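Local coordinates for protein aromatic amino acid aminotransferase I (Candida albicans WO-1, PDB 6HNU) that probably transfers the amino group of aromatic L-amino acids to 2-oxoglutarate, using pyridoxal 5'-phosphate as cofactor, at residues 243-248 with 292-297. Sequence-based numbering, arbitrary orientation.
Sequences IIEDEP and VVRLDS. With PLP (pyridoxal-5'-phosphate), chain I.
R294 reaches across to E245, its bridge partner on the neighbouring parallel strand, and the two side chains slant across one another as they leave the strands. Starting at the sheet, R294 CB packs on E245 CG at 3.8 Å, and CG and CD then pass along E245 OE2. The chain stays extended from CG to NE, with CG anti to the backbone N (chi1 177°), which carries the guanidinium out from the sheet face, between E245 and D296. NE forms a salt bridge with D296 OD1 at 2.9 Å, approaching on the syn side but tilted 32° from the carboxylate plane. NH1 meets E245 OE2 at 2.9 Å in a salt bridge whose hydrogen bond is bent and weak; the carboxylate stands almost perpendicular to the guanidinium, their planes 86° apart. Water 1 also accepts from NH1 and donates to E245 OE1 and E247 OE1, tying in E247, while E247 CB lies over one guanidinium face, 3.8 Å from NH2. Y250 adds a cation-pi contact. E245 itself is also held by the backbone N-H groups of F283 and I284, and E247 OE1 by T215.

Between the backbones, a parallel ladder runs V293 N to I243 O, E245 N to V293 O, L295 N to E245 O and E247 N to L295 O. On the sheet face bearing D246, I244 CG2 and D246 CB both touch L295 CD1, against helix 141-152. At their C-terminal ends the two segments bring D246, P248 and S297 to the cofactor, as in fold-type I aminotransferases: D246 OD2, which also bonds Y211, sits 2.8 Å from the pyridine N1, P248 CG lies near the ring, and S297 OG donates to phosphate O1P. The buried arginine is thus countered by E245 and D296, with E247 nearby, whereas D246 on the other face would favour a protonated pyridine nitrogen, strengthening the ring as an electron sink.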
loop_
_atom_site.group_PDB
_atom_site.type_symbol
_atom_site.label_atom_id
_atom_site.label_comp_id
_atom_site.label_asym_id
_atom_site.label_seq_id
_atom_site.Cartn_x
_atom_site.Cartn_y
_atom_site.Cartn_z
ATOM N N ILE B 243 19.718 12.519 2.595
ATOM C CA ILE B 243 18.869 13.365 1.726
ATOM C C ILE B 243 17.819 12.442 1.138
ATOM O O ILE B 243 18.201 11.410 0.539
ATOM C CB ILE B 243 19.677 14.100 0.637
ATOM C CG1 ILE B 243 20.619 15.154 1.215
ATOM C CG2 ILE B 243 18.752 14.684 -0.421
ATOM C CD1 ILE B 243 21.640 15.661 0.220
ATOM N N ILE B 244 16.560 12.819 1.308
ATOM C CA ILE B 244 15.442 12.067 0.722
ATOM C C ILE B 244 14.961 12.938 -0.423
ATOM O O ILE B 244 14.401 14.010 -0.150
ATOM C CB ILE B 244 14.337 11.779 1.763
ATOM C CG1 ILE B 244 14.849 11.208 3.088
ATOM C CG2 ILE B 244 13.236 10.945 1.136
ATOM C CD1 ILE B 244 15.663 9.905 3.014
ATOM N N GLU B 245 15.153 12.453 -1.639
ATOM C CA GLU B 245 14.800 13.188 -2.865
ATOM C C GLU B 245 13.524 12.505 -3.364
ATOM O O GLU B 245 13.545 11.378 -3.888
ATOM C CB GLU B 245 15.951 13.387 -3.879
ATOM C CG GLU B 245 16.492 12.148 -4.591
ATOM C CD GLU B 245 17.561 12.402 -5.648
ATOM O OE1 GLU B 245 17.719 13.580 -6.077
ATOM O OE2 GLU B 245 18.164 11.383 -6.164
ATOM N N ASP B 246 12.429 13.209 -3.165
ATOM C CA ASP B 246 11.091 12.777 -3.578
ATOM C C ASP B 246 10.869 13.364 -4.961
ATOM O O ASP B 246 10.601 14.563 -5.086
ATOM C CB ASP B 246 10.064 13.173 -2.529
ATOM C CG ASP B 246 8.650 12.833 -2.883
ATOM O OD1 ASP B 246 8.424 12.093 -3.910
ATOM O OD2 ASP B 246 7.768 13.312 -2.125
ATOM N N GLU B 247 10.997 12.528 -5.978
ATOM C CA GLU B 247 11.282 13.023 -7.338
ATOM C C GLU B 247 10.267 12.473 -8.326
ATOM O O GLU B 247 10.647 12.016 -9.405
ATOM C CB GLU B 247 12.732 12.649 -7.624
ATOM C CG GLU B 247 13.698 13.636 -7.020
ATOM C CD GLU B 247 13.652 14.950 -7.798
ATOM O OE1 GLU B 247 14.518 15.129 -8.679
ATOM O OE2 GLU B 247 12.769 15.806 -7.502
ATOM N N PRO B 248 8.954 12.648 -8.093
ATOM C CA PRO B 248 7.958 12.193 -9.075
ATOM C C PRO B 248 7.970 13.039 -10.366
ATOM O O PRO B 248 7.503 12.568 -11.404
ATOM C CB PRO B 248 6.645 12.320 -8.322
ATOM C CG PRO B 248 6.904 13.501 -7.378
ATOM C CD PRO B 248 8.360 13.409 -6.981
ATOM N N VAL B 292 21.975 9.093 0.203
ATOM C CA VAL B 292 20.758 9.559 -0.532
ATOM C C VAL B 292 19.774 8.387 -0.639
ATOM O O VAL B 292 20.204 7.279 -1.019
ATOM C CB VAL B 292 21.072 10.186 -1.897
ATOM C CG1 VAL B 292 19.819 10.676 -2.602
ATOM C CG2 VAL B 292 22.037 11.332 -1.763
ATOM N N VAL B 293 18.494 8.665 -0.384
ATOM C CA VAL B 293 17.380 7.763 -0.755
ATOM C C VAL B 293 16.515 8.520 -1.745
ATOM O O VAL B 293 16.085 9.642 -1.426
ATOM C CB VAL B 293 16.621 7.233 0.464
ATOM C CG1 VAL B 293 15.566 6.215 0.069
ATOM C CG2 VAL B 293 17.569 6.611 1.469
ATOM N N ARG B 294 16.299 7.917 -2.897
ATOM C CA ARG B 294 15.441 8.491 -3.965
ATOM C C ARG B 294 14.090 7.770 -3.996
ATOM O O ARG B 294 14.042 6.517 -3.990
ATOM C CB ARG B 294 16.155 8.423 -5.315
ATOM C CG ARG B 294 15.324 8.915 -6.492
ATOM C CD ARG B 294 16.062 8.738 -7.802
ATOM N NE ARG B 294 15.432 9.433 -8.904
ATOM C CZ ARG B 294 15.681 10.681 -9.284
ATOM N NH1 ARG B 294 16.507 11.425 -8.600
ATOM N NH2 ARG B 294 15.030 11.209 -10.301
ATOM N N LEU B 295 13.007 8.540 -4.032
ATOM C CA LEU B 295 11.622 8.025 -4.193
ATOM C C LEU B 295 11.229 8.266 -5.646
ATOM O O LEU B 295 11.031 9.428 -6.070
ATOM C CB LEU B 295 10.668 8.691 -3.197
ATOM C CG LEU B 295 11.228 8.903 -1.791
ATOM C CD1 LEU B 295 10.186 9.564 -0.912
ATOM C CD2 LEU B 295 11.717 7.609 -1.162
ATOM N N ASP B 296 11.173 7.197 -6.428
ATOM C CA ASP B 296 10.782 7.266 -7.860
ATOM C C ASP B 296 9.386 6.723 -8.087
ATOM O O ASP B 296 8.987 5.740 -7.426
ATOM C CB ASP B 296 11.747 6.437 -8.726
ATOM C CG ASP B 296 12.997 7.178 -9.141
ATOM O OD1 ASP B 296 12.847 8.285 -9.683
ATOM O OD2 ASP B 296 14.115 6.597 -9.013
ATOM N N SER B 297 8.629 7.324 -9.012
ATOM C CA SER B 297 7.231 6.929 -9.243
ATOM C C SER B 297 6.913 6.938 -10.740
ATOM O O SER B 297 7.420 7.810 -11.452
ATOM C CB SER B 297 6.308 7.878 -8.552
ATOM O OG SER B 297 4.976 7.442 -8.692
HETATM N N1 PLP I . 5.490 13.473 -3.682
HETATM C C2 PLP I . 5.260 14.719 -4.104
HETATM C C2A PLP I . 6.185 15.802 -3.672
HETATM C C3 PLP I . 4.176 15.017 -4.927
HETATM O O3 PLP I . 3.959 16.324 -5.265
HETATM C C4 PLP I . 3.301 13.977 -5.302
HETATM C C4A PLP I . 2.139 14.271 -6.138
HETATM C C5 PLP I . 3.579 12.669 -4.882
HETATM C C6 PLP I . 4.660 12.477 -4.059
HETATM C C5A PLP I . 2.646 11.522 -5.184
HETATM O O4P PLP I . 3.385 10.364 -5.658
HETATM P P PLP I . 2.746 8.981 -5.933
HETATM O O1P PLP I . 3.919 8.242 -6.536
HETATM O O2P PLP I . 1.565 9.222 -6.914
HETATM O O3P PLP I . 2.272 8.413 -4.598
HETATM O O HOH W 1 17.041 14.285 -8.608
HETATM O O HOH W 2 10.423 9.268 -10.362
HETATM O O HOH W 3 5.964 10.167 -11.559
#